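Local structure of peptidase M16 C-terminal domain-containing protein (Enterococcus faecalis, 3D3Y) at residues His37-Lys42 with Ala189-Lys194; Tyr271-Gln276 with Ile392-Ala397; Asn359-Ala364 with Leu372-Leu377. The protein is of unknown function but is related to the M16 peptidases, whose active members are zinc-dependent proteases. All coordinates share one frame; numbering follows the deposited sequence.

Contact 1 (His37-Lys42 with Ala189-Lys194)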
loop_
_atom_site.group_PDB
_atom_site.type_symbol
_atom_site.label_atom_id
_atom_site.label_comp_id
_atom_site.label_asym_id
_atom_site.label_seq_id
_atom_site.Cartn_x
_atom_site.Cartn_y
_atom_site.Cartn_z
ATOM N N HIS A 37 0.464 -15.958 0.958
ATOM C CA HIS A 37 1.166 -16.306 -0.277
ATOM C C HIS A 37 0.293 -17.131 -1.237
ATOM O O HIS A 37 0.513 -17.082 -2.434
ATOM C CB HIS A 37 2.491 -17.034 0.017
ATOM C CG HIS A 37 2.324 -18.455 0.455
ATOM N ND1 HIS A 37 2.140 -18.814 1.774
ATOM C CD2 HIS A 37 2.336 -19.610 -0.249
ATOM C CE1 HIS A 37 2.031 -20.129 1.863
ATOM N NE2 HIS A 37 2.146 -20.636 0.648
ATOM N N GLU A 38 -0.663 -17.897 -0.717
ATOM C CA GLU A 38 -1.524 -18.724 -1.588
ATOM C C GLU A 38 -2.494 -17.905 -2.460
ATOM O O GLU A 38 -2.983 -18.418 -3.457
ATOM C CB GLU A 38 -2.270 -19.816 -0.789
ATOM C CG GLU A 38 -1.300 -20.796 -0.076
ATOM C CD GLU A 38 -1.980 -21.821 0.853
ATOM O OE1 GLU A 38 -3.241 -21.802 1.016
ATOM O OE2 GLU A 38 -1.234 -22.656 1.442
ATOM N N THR A 39 -2.790 -16.654 -2.068
ATOM C CA THR A 39 -3.804 -15.856 -2.772
ATOM C C THR A 39 -3.352 -14.467 -3.241
ATOM O O THR A 39 -4.112 -13.784 -3.890
ATOM C CB THR A 39 -5.073 -15.630 -1.940
ATOM O OG1 THR A 39 -4.760 -14.814 -0.803
ATOM C CG2 THR A 39 -5.717 -17.000 -1.497
ATOM N N ILE A 40 -2.132 -14.046 -2.923
ATOM C CA ILE A 40 -1.681 -12.688 -3.322
ATOM C C ILE A 40 -1.682 -12.496 -4.835
ATOM O O ILE A 40 -2.223 -11.518 -5.350
ATOM C CB ILE A 40 -0.292 -12.354 -2.728
ATOM C CG1 ILE A 40 -0.413 -12.101 -1.219
ATOM C CG2 ILE A 40 0.347 -11.107 -3.392
ATOM C CD1 ILE A 40 0.951 -12.213 -0.445
ATOM N N THR A 41 -1.037 -13.411 -5.544
ATOM C CA THR A 41 -0.957 -13.326 -6.991
ATOM C C THR A 41 -2.335 -13.552 -7.625
ATOM O O THR A 41 -2.677 -12.922 -8.640
ATOM C CB THR A 41 0.052 -14.385 -7.573
ATOM O OG1 THR A 41 1.356 -14.139 -7.048
ATOM C CG2 THR A 41 0.091 -14.290 -9.114
ATOM N N LYS A 42 -3.129 -14.432 -7.021
ATOM C CA LYS A 42 -4.508 -14.656 -7.483
ATOM C C LYS A 42 -5.317 -13.362 -7.386
ATOM O O LYS A 42 -5.987 -12.968 -8.345
ATOM C CB LYS A 42 -5.176 -15.755 -6.652
ATOM C CG LYS A 42 -4.722 -17.174 -7.045
ATOM C CD LYS A 42 -5.352 -18.189 -6.133
ATOM C CE LYS A 42 -4.930 -19.623 -6.513
ATOM N NZ LYS A 42 -3.565 -19.812 -5.944
ATOM N N ALA A 189 -11.172 -18.355 -11.515
ATOM C CA ALA A 189 -12.623 -18.456 -11.321
ATOM C C ALA A 189 -12.948 -19.090 -9.958
ATOM O O ALA A 189 -13.867 -18.651 -9.263
ATOM C CB ALA A 189 -13.253 -19.274 -12.433
ATOM N N ALA A 190 -12.203 -20.129 -9.587
ATOM C CA ALA A 190 -12.361 -20.693 -8.258
ATOM C C ALA A 190 -12.032 -19.651 -7.182
ATOM O O ALA A 190 -12.763 -19.520 -6.181
ATOM C CB ALA A 190 -11.508 -21.970 -8.088
ATOM N N TYR A 191 -10.941 -18.914 -7.381
ATOM C CA TYR A 191 -10.540 -17.923 -6.392
ATOM C C TYR A 191 -11.606 -16.802 -6.286
ATOM O O TYR A 191 -12.004 -16.416 -5.169
ATOM C CB TYR A 191 -9.110 -17.350 -6.613
ATOM C CG TYR A 191 -8.884 -16.346 -5.516
ATOM C CD1 TYR A 191 -8.801 -16.797 -4.180
ATOM C CD2 TYR A 191 -8.922 -14.964 -5.766
ATOM C CE1 TYR A 191 -8.716 -15.908 -3.131
ATOM C CE2 TYR A 191 -8.824 -14.038 -4.707
ATOM C CZ TYR A 191 -8.713 -14.536 -3.397
ATOM O OH TYR A 191 -8.629 -13.697 -2.331
ATOM N N TYR A 192 -12.061 -16.283 -7.427
ATOM C CA TYR A 192 -13.161 -15.305 -7.435
ATOM C C TYR A 192 -14.293 -15.728 -6.476
ATOM O O TYR A 192 -14.769 -14.932 -5.645
ATOM C CB TYR A 192 -13.729 -15.119 -8.847
ATOM C CG TYR A 192 -15.101 -14.482 -8.833
ATOM C CD1 TYR A 192 -15.249 -13.092 -8.654
ATOM C CD2 TYR A 192 -16.256 -15.273 -8.992
ATOM C CE1 TYR A 192 -16.529 -12.499 -8.627
ATOM C CE2 TYR A 192 -17.519 -14.701 -8.969
ATOM C CZ TYR A 192 -17.646 -13.309 -8.798
ATOM O OH TYR A 192 -18.912 -12.763 -8.750
ATOM N N GLN A 193 -14.712 -16.978 -6.575
ATOM C CA GLN A 193 -15.829 -17.465 -5.757
ATOM C C GLN A 193 -15.499 -17.448 -4.276
ATOM O O GLN A 193 -16.348 -17.133 -3.448
ATOM C CB GLN A 193 -16.230 -18.875 -6.189
ATOM C CG GLN A 193 -17.132 -18.830 -7.401
ATOM C CD GLN A 193 -17.241 -20.167 -8.086
ATOM O OE1 GLN A 193 -17.932 -21.080 -7.599
ATOM N NE2 GLN A 193 -16.572 -20.293 -9.246
ATOM N N LYS A 194 -14.263 -17.811 -3.946
ATOM C CA LYS A 194 -13.798 -17.810 -2.546
ATOM C C LYS A 194 -13.667 -16.378 -1.971
ATOM O O LYS A 194 -14.159 -16.107 -0.885
ATOM C CB LYS A 194 -12.476 -18.593 -2.408
ATOM C CG LYS A 194 -11.911 -18.594 -0.981
ATOM C CD LYS A 194 -10.500 -19.207 -0.855
ATOM C CE LYS A 194 -10.268 -19.730 0.569
ATOM N NZ LYS A 194 -11.051 -20.968 0.882
#
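Lys42 and Tyr191 are the closest backbone pair, with Lys42 CA 6.9 Å from Tyr191 CA. The segment 37-42 leaves a loop and enters helix 40-52. The segment 189-194 lies within helix 185-198. Thr39 sits at the N-cap position, but its side chain makes no capping bond. The Tyr191 ring lies between the two segments. Its CG stands anti to the backbone N (chi1 179°), which sends the ring toward the start of helix 40-52. Lys42 comes over one ring face. Its CB lies 4.3 Å from the centroid of the Tyr191 ring, 27° off the normal, in a CH-pi contact. Further along the chain, Lys42 CD rests 3.9 Å from Tyr191 CB. Thr39 meets the CE1 side of the ring. Its methyl CG2 approaches Tyr191 CE1 obliquely at 3.6 Å, and the two side chains cross at about a right angle. The lysine chain bends only at its end and turns back to its own segment. There Lys42 NZ donates to Glu38 O at 2.9 Å, at a C=O...N angle of 168°. The same amino group forms a salt bridge with Glu183, and Tyr191 OH hydrogen-bonds to Arg43. No hydrogen bond joins the two segments. The contact between them is therefore apolar. The lysine lends its methylenes to the tyrosine face, while its charge is probably balanced by Glu183.

Contact 2 (Tyr271-Gln276 with Ile392-Ala397)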
loop_
_atom_site.group_PDB
_atom_site.type_symbol
_atom_site.label_atom_id
_atom_site.label_comp_id
_atom_site.label_asym_id
_atom_site.label_seq_id
_atom_site.Cartn_x
_atom_site.Cartn_y
_atom_site.Cartn_z
ATOM N N TYR A 271 5.610 6.149 20.341
ATOM C CA TYR A 271 6.704 6.711 19.554
ATOM C C TYR A 271 6.443 6.861 18.056
ATOM O O TYR A 271 7.378 7.137 17.274
ATOM C CB TYR A 271 8.020 5.963 19.827
ATOM C CG TYR A 271 8.566 6.318 21.212
ATOM C CD1 TYR A 271 9.347 7.468 21.402
ATOM C CD2 TYR A 271 8.254 5.538 22.337
ATOM C CE1 TYR A 271 9.836 7.833 22.678
ATOM C CE2 TYR A 271 8.736 5.895 23.617
ATOM C CZ TYR A 271 9.524 7.050 23.766
ATOM O OH TYR A 271 10.009 7.420 25.010
ATOM N N TYR A 272 5.180 6.728 17.657
ATOM C CA TYR A 272 4.814 6.904 16.233
ATOM C C TYR A 272 5.312 8.236 15.674
ATOM O O TYR A 272 5.954 8.269 14.625
ATOM C CB TYR A 272 3.308 6.763 16.030
ATOM C CG TYR A 272 2.882 6.985 14.576
ATOM C CD1 TYR A 272 2.986 5.966 13.631
ATOM C CD2 TYR A 272 2.407 8.229 14.160
ATOM C CE1 TYR A 272 2.589 6.182 12.267
ATOM C CE2 TYR A 272 2.021 8.466 12.832
ATOM C CZ TYR A 272 2.130 7.442 11.893
ATOM O OH TYR A 272 1.702 7.712 10.622
ATOM N N PHE A 273 4.981 9.354 16.327
ATOM C CA PHE A 273 5.385 10.668 15.794
ATOM C C PHE A 273 6.900 10.904 15.860
ATOM O O PHE A 273 7.509 11.405 14.893
ATOM C CB PHE A 273 4.589 11.812 16.474
ATOM C CG PHE A 273 3.171 11.845 16.037
ATOM C CD1 PHE A 273 2.804 12.550 14.884
ATOM C CD2 PHE A 273 2.197 11.108 16.726
ATOM C CE1 PHE A 273 1.496 12.539 14.431
ATOM C CE2 PHE A 273 0.877 11.086 16.275
ATOM C CZ PHE A 273 0.530 11.804 15.141
ATOM N N ALA A 274 7.502 10.518 16.992
ATOM C CA ALA A 274 8.971 10.532 17.145
ATOM C C ALA A 274 9.670 9.778 15.994
ATOM O O ALA A 274 10.721 10.187 15.517
ATOM C CB ALA A 274 9.357 9.904 18.510
ATOM N N LEU A 275 9.066 8.679 15.561
ATOM C CA LEU A 275 9.649 7.873 14.459
ATOM C C LEU A 275 9.554 8.621 13.126
ATOM O O LEU A 275 10.499 8.621 12.323
ATOM C CB LEU A 275 8.970 6.504 14.377
ATOM C CG LEU A 275 9.320 5.651 13.145
ATOM C CD1 LEU A 275 10.773 5.187 13.283
ATOM C CD2 LEU A 275 8.361 4.439 13.088
ATOM N N GLN A 276 8.431 9.315 12.923
ATOM C CA GLN A 276 8.253 10.141 11.728
ATOM C C GLN A 276 9.440 11.128 11.613
ATOM O O GLN A 276 10.052 11.269 10.557
ATOM C CB GLN A 276 6.919 10.898 11.811
ATOM C CG GLN A 276 5.662 10.014 11.792
ATOM C CD GLN A 276 5.462 9.350 10.436
ATOM O OE1 GLN A 276 5.925 9.861 9.401
ATOM N NE2 GLN A 276 4.795 8.207 10.428
ATOM N N ILE A 392 -0.775 17.681 13.665
ATOM C CA ILE A 392 0.211 18.762 13.561
ATOM C C ILE A 392 0.856 19.110 14.915
ATOM O O ILE A 392 2.076 19.275 15.009
ATOM C CB ILE A 392 -0.434 20.022 12.898
ATOM C CG1 ILE A 392 -0.600 19.791 11.396
ATOM C CG2 ILE A 392 0.407 21.310 13.141
ATOM C CD1 ILE A 392 -1.798 20.511 10.789
ATOM N N ALA A 393 0.042 19.220 15.958
ATOM C CA ALA A 393 0.561 19.451 17.307
ATOM C C ALA A 393 1.563 18.344 17.734
ATOM O O ALA A 393 2.633 18.611 18.314
ATOM C CB ALA A 393 -0.590 19.547 18.292
ATOM N N ARG A 394 1.225 17.102 17.423
ATOM C CA ARG A 394 2.090 16.001 17.824
ATOM C C ARG A 394 3.409 16.011 17.056
ATOM O O ARG A 394 4.478 15.787 17.661
ATOM C CB ARG A 394 1.354 14.665 17.744
ATOM C CG ARG A 394 0.425 14.498 18.955
ATOM C CD ARG A 394 -0.270 13.171 18.938
ATOM N NE ARG A 394 -1.225 13.061 20.038
ATOM C CZ ARG A 394 -1.667 11.893 20.513
ATOM N NH1 ARG A 394 -1.222 10.745 19.995
ATOM N NH2 ARG A 394 -2.521 11.871 21.512
ATOM N N ILE A 395 3.365 16.314 15.753
ATOM C CA ILE A 395 4.630 16.547 15.021
ATOM C C ILE A 395 5.477 17.668 15.640
ATOM O O ILE A 395 6.694 17.506 15.904
ATOM C CB ILE A 395 4.385 16.804 13.501
ATOM C CG1 ILE A 395 3.911 15.504 12.830
ATOM C CG2 ILE A 395 5.669 17.273 12.812
ATOM C CD1 ILE A 395 5.004 14.372 12.745
ATOM N N ASN A 396 4.834 18.807 15.882
ATOM C CA ASN A 396 5.503 19.950 16.532
ATOM C C ASN A 396 6.155 19.652 17.889
ATOM O O ASN A 396 7.190 20.216 18.206
ATOM C CB ASN A 396 4.543 21.137 16.656
ATOM C CG ASN A 396 4.352 21.874 15.351
ATOM O OD1 ASN A 396 5.275 21.986 14.519
ATOM N ND2 ASN A 396 3.160 22.381 15.153
ATOM N N ALA A 397 5.557 18.746 18.668
ATOM C CA ALA A 397 5.994 18.491 20.039
ATOM C C ALA A 397 7.127 17.473 20.184
ATOM O O ALA A 397 7.640 17.277 21.306
ATOM C CB ALA A 397 4.800 18.081 20.927
#
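Arg394 NE forms a salt bridge with Glu390 OE2, one turn earlier in helix 388-397, while the carbon chain of the same arginine lies against Phe273. The first turn of helix 272-284 puts Phe273 and Gln276 on the side facing helix 388-397. Phe273 carries the contact. Arg394 CB stands 3.6 Å from the centroid of the Phe273 ring, only 4° off the normal, so this CH-pi contact is almost central. Beyond it, Arg394 CD reaches Phe273 CE2 at 3.6 Å. The arginine chain is extended from CG to NE and runs past the ring. Its guanidinium plane stands at 78° to the ring, so the two groups do not stack. On the opposite face of the phenyl ring, Tyr272 CD2 lies 3.8 Å above the plane, toward the rim. The ring edge is met by Ile395, whose CD1 comes within 3.6 Å of Phe273 CD1. The end of Ile395 turns nearer to the ring, and its CD1 also touches Gln276 CB at 4.1 Å. Trp391 adds an edge-to-face ring contact to Phe273. The short helical segments cross at -64° with their axes 9.0 Å apart. Leu275 and Gln276 also touch Ile308 of strand 303-309. This is helix-helix packing around one phenylalanine, in an alpha/beta half consistent with the M16 peptidase fold.

Contact 3 (Asn359-Ala364 with Leu372-Leu377)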
loop_
_atom_site.group_PDB
_atom_site.type_symbol
_atom_site.label_atom_id
_atom_site.label_comp_id
_atom_site.label_asym_id
_atom_site.label_seq_id
_atom_site.Cartn_x
_atom_site.Cartn_y
_atom_site.Cartn_z
ATOM N N ASN A 359 4.043 19.951 5.951
ATOM C CA ASN A 359 3.645 20.368 4.602
ATOM C C ASN A 359 3.016 19.211 3.808
ATOM O O ASN A 359 1.991 19.387 3.129
ATOM C CB ASN A 359 4.833 20.965 3.817
ATOM C CG ASN A 359 5.272 22.354 4.341
ATOM O OD1 ASN A 359 4.522 23.055 5.040
ATOM N ND2 ASN A 359 6.508 22.750 3.994
ATOM N N GLN A 360 3.638 18.039 3.890
ATOM C CA GLN A 360 3.130 16.866 3.180
ATOM C C GLN A 360 1.755 16.430 3.677
ATOM O O GLN A 360 0.849 16.252 2.885
ATOM C CB GLN A 360 4.154 15.727 3.189
ATOM C CG GLN A 360 5.376 16.123 2.391
ATOM C CD GLN A 360 6.482 15.082 2.351
ATOM O OE1 GLN A 360 6.419 14.032 3.014
ATOM N NE2 GLN A 360 7.529 15.385 1.569
ATOM N N TYR A 361 1.590 16.299 4.987
ATOM C CA TYR A 361 0.301 15.987 5.571
ATOM C C TYR A 361 -0.779 16.986 5.153
ATOM O O TYR A 361 -1.845 16.587 4.675
ATOM C CB TYR A 361 0.424 15.988 7.095
ATOM C CG TYR A 361 -0.828 15.623 7.851
ATOM C CD1 TYR A 361 -1.170 14.289 8.085
ATOM C CD2 TYR A 361 -1.642 16.614 8.386
ATOM C CE1 TYR A 361 -2.316 13.969 8.820
ATOM C CE2 TYR A 361 -2.753 16.313 9.110
ATOM C CZ TYR A 361 -3.095 14.995 9.326
ATOM O OH TYR A 361 -4.241 14.739 10.046
ATOM N N ILE A 362 -0.513 18.279 5.346
ATOM C CA ILE A 362 -1.491 19.318 5.014
ATOM C C ILE A 362 -1.937 19.231 3.557
ATOM O O ILE A 362 -3.138 19.294 3.253
ATOM C CB ILE A 362 -0.961 20.729 5.364
ATOM C CG1 ILE A 362 -0.920 20.896 6.902
ATOM C CG2 ILE A 362 -1.812 21.832 4.693
ATOM C CD1 ILE A 362 -0.198 22.134 7.400
ATOM N N LEU A 363 -0.974 19.054 2.665
ATOM C CA LEU A 363 -1.253 18.899 1.236
ATOM C C LEU A 363 -2.372 17.875 0.978
ATOM O O LEU A 363 -3.288 18.130 0.190
ATOM C CB LEU A 363 0.021 18.458 0.501
ATOM C CG LEU A 363 0.332 19.182 -0.807
ATOM C CD1 LEU A 363 1.407 20.255 -0.553
ATOM C CD2 LEU A 363 0.779 18.216 -1.910
ATOM N N ALA A 364 -2.298 16.730 1.654
ATOM C CA ALA A 364 -3.259 15.644 1.438
ATOM C C ALA A 364 -4.624 15.846 2.117
ATOM O O ALA A 364 -5.575 15.087 1.864
ATOM C CB ALA A 364 -2.645 14.322 1.812
ATOM N N LEU A 372 -10.813 9.155 1.926
ATOM C CA LEU A 372 -11.270 7.744 1.975
ATOM C C LEU A 372 -10.319 6.799 2.718
ATOM O O LEU A 372 -10.776 6.018 3.543
ATOM C CB LEU A 372 -11.619 7.176 0.584
ATOM C CG LEU A 372 -12.950 7.533 -0.069
ATOM C CD1 LEU A 372 -12.973 7.039 -1.526
ATOM C CD2 LEU A 372 -14.183 7.000 0.682
ATOM N N GLU A 373 -9.014 6.895 2.451
ATOM C CA GLU A 373 -8.002 6.099 3.166
ATOM C C GLU A 373 -7.932 6.385 4.672
ATOM O O GLU A 373 -7.780 5.456 5.461
ATOM C CB GLU A 373 -6.598 6.218 2.548
ATOM C CG GLU A 373 -6.472 5.720 1.101
ATOM C CD GLU A 373 -6.930 4.259 0.921
ATOM O OE1 GLU A 373 -6.824 3.453 1.873
ATOM O OE2 GLU A 373 -7.416 3.924 -0.168
ATOM N N LYS A 374 -8.011 7.662 5.066
ATOM C CA LYS A 374 -8.109 8.022 6.484
ATOM C C LYS A 374 -9.353 7.384 7.100
ATOM O O LYS A 374 -9.284 6.839 8.194
ATOM C CB LYS A 374 -8.153 9.552 6.685
ATOM C CG LYS A 374 -6.845 10.251 6.345
ATOM C CD LYS A 374 -6.854 11.775 6.639
ATOM C CE LYS A 374 -5.473 12.362 6.286
ATOM N NZ LYS A 374 -5.452 13.861 6.197
ATOM N N GLU A 375 -10.479 7.460 6.399
ATOM C CA GLU A 375 -11.733 6.863 6.881
ATOM C C GLU A 375 -11.595 5.351 7.064
ATOM O O GLU A 375 -12.071 4.787 8.050
ATOM C CB GLU A 375 -12.901 7.166 5.933
ATOM C CG GLU A 375 -13.345 8.628 5.910
ATOM C CD GLU A 375 -14.124 9.049 7.155
ATOM O OE1 GLU A 375 -14.475 8.182 7.991
ATOM O OE2 GLU A 375 -14.394 10.265 7.295
ATOM N N TYR A 376 -10.928 4.697 6.114
ATOM C CA TYR A 376 -10.726 3.269 6.225
ATOM C C TYR A 376 -9.880 2.905 7.443
ATOM O O TYR A 376 -10.279 2.049 8.243
ATOM C CB TYR A 376 -10.155 2.695 4.930
ATOM C CG TYR A 376 -10.291 1.194 4.858
ATOM C CD1 TYR A 376 -11.501 0.606 4.551
ATOM C CD2 TYR A 376 -9.198 0.363 5.109
ATOM C CE1 TYR A 376 -11.642 -0.782 4.494
ATOM C CE2 TYR A 376 -9.323 -1.024 5.057
ATOM C CZ TYR A 376 -10.544 -1.591 4.730
ATOM O OH TYR A 376 -10.658 -2.962 4.648
ATOM N N LEU A 377 -8.735 3.565 7.615
ATOM C CA LEU A 377 -7.892 3.289 8.778
ATOM C C LEU A 377 -8.647 3.508 10.051
ATOM O O LEU A 377 -8.574 2.689 10.960
ATOM C CB LEU A 377 -6.604 4.130 8.809
ATOM C CG LEU A 377 -5.605 3.854 7.687
ATOM C CD1 LEU A 377 -4.331 4.662 7.926
ATOM C CD2 LEU A 377 -5.306 2.345 7.558
#
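Tyr361 and Lys374 face each other from successive helices, 347-364 and 368-380, with Tyr361 CA and Lys374 CA 11.6 Å apart. Side chains alone span this distance. The two side chains reach about equally far. The Lys374 chain is extended beyond CG, and its CA and NZ lie 6.4 Å apart. The amino group arrives obliquely near the phenol end of the Tyr361 ring. Lys374 NZ is 4.1 Å from Tyr361 CZ, and it stays equally far from CE1 and OH of that residue. It stands 4.5 Å from the ring centroid and 29° off the normal. The result is an off-centre cation-pi interaction. With chi1 at -178°, the Tyr361 ring swings away from the backbone N, and its hydroxyl end comes nearer to helix 368-380. Trp391 stacks with the same ring, and Ala388 of helix 388-397 touches it too. On the other helix, Glu373 forms a salt bridge with Arg30, and Tyr376 OH hydrogen-bonds to Asn32. Both partners belong to strand 24-34, so helix 368-380 lies against the first sheet of the chain. The contact buries little surface and joins these helices lightly. The ring's pi electrons probably stabilise part of the positive charge of Lys374. The amino group lies off-centre and no hydrogen bond crosses the contact, so the attraction is probably modest.

The three contacts lie on two sides of the molecule. Contact 1 is about 39 Å from contact 2 and about 30 Å from contact 3, centre to centre, across the middle of the chain. It closes in sequence before the others open. It pairs helices 40-52 and 185-198 of the first half. Contacts 2 and 3 are neighbours, with centres about 15 Å apart, and Ile392 CD1 packs 4.0 Å from Ile362 CG1. Contact 3 is nested in the loop closed by contact 2. Its helix 368-380 precedes helix 388-397 in the chain and packs on the first sheet. This run of helices thus probably links the two alpha/beta halves.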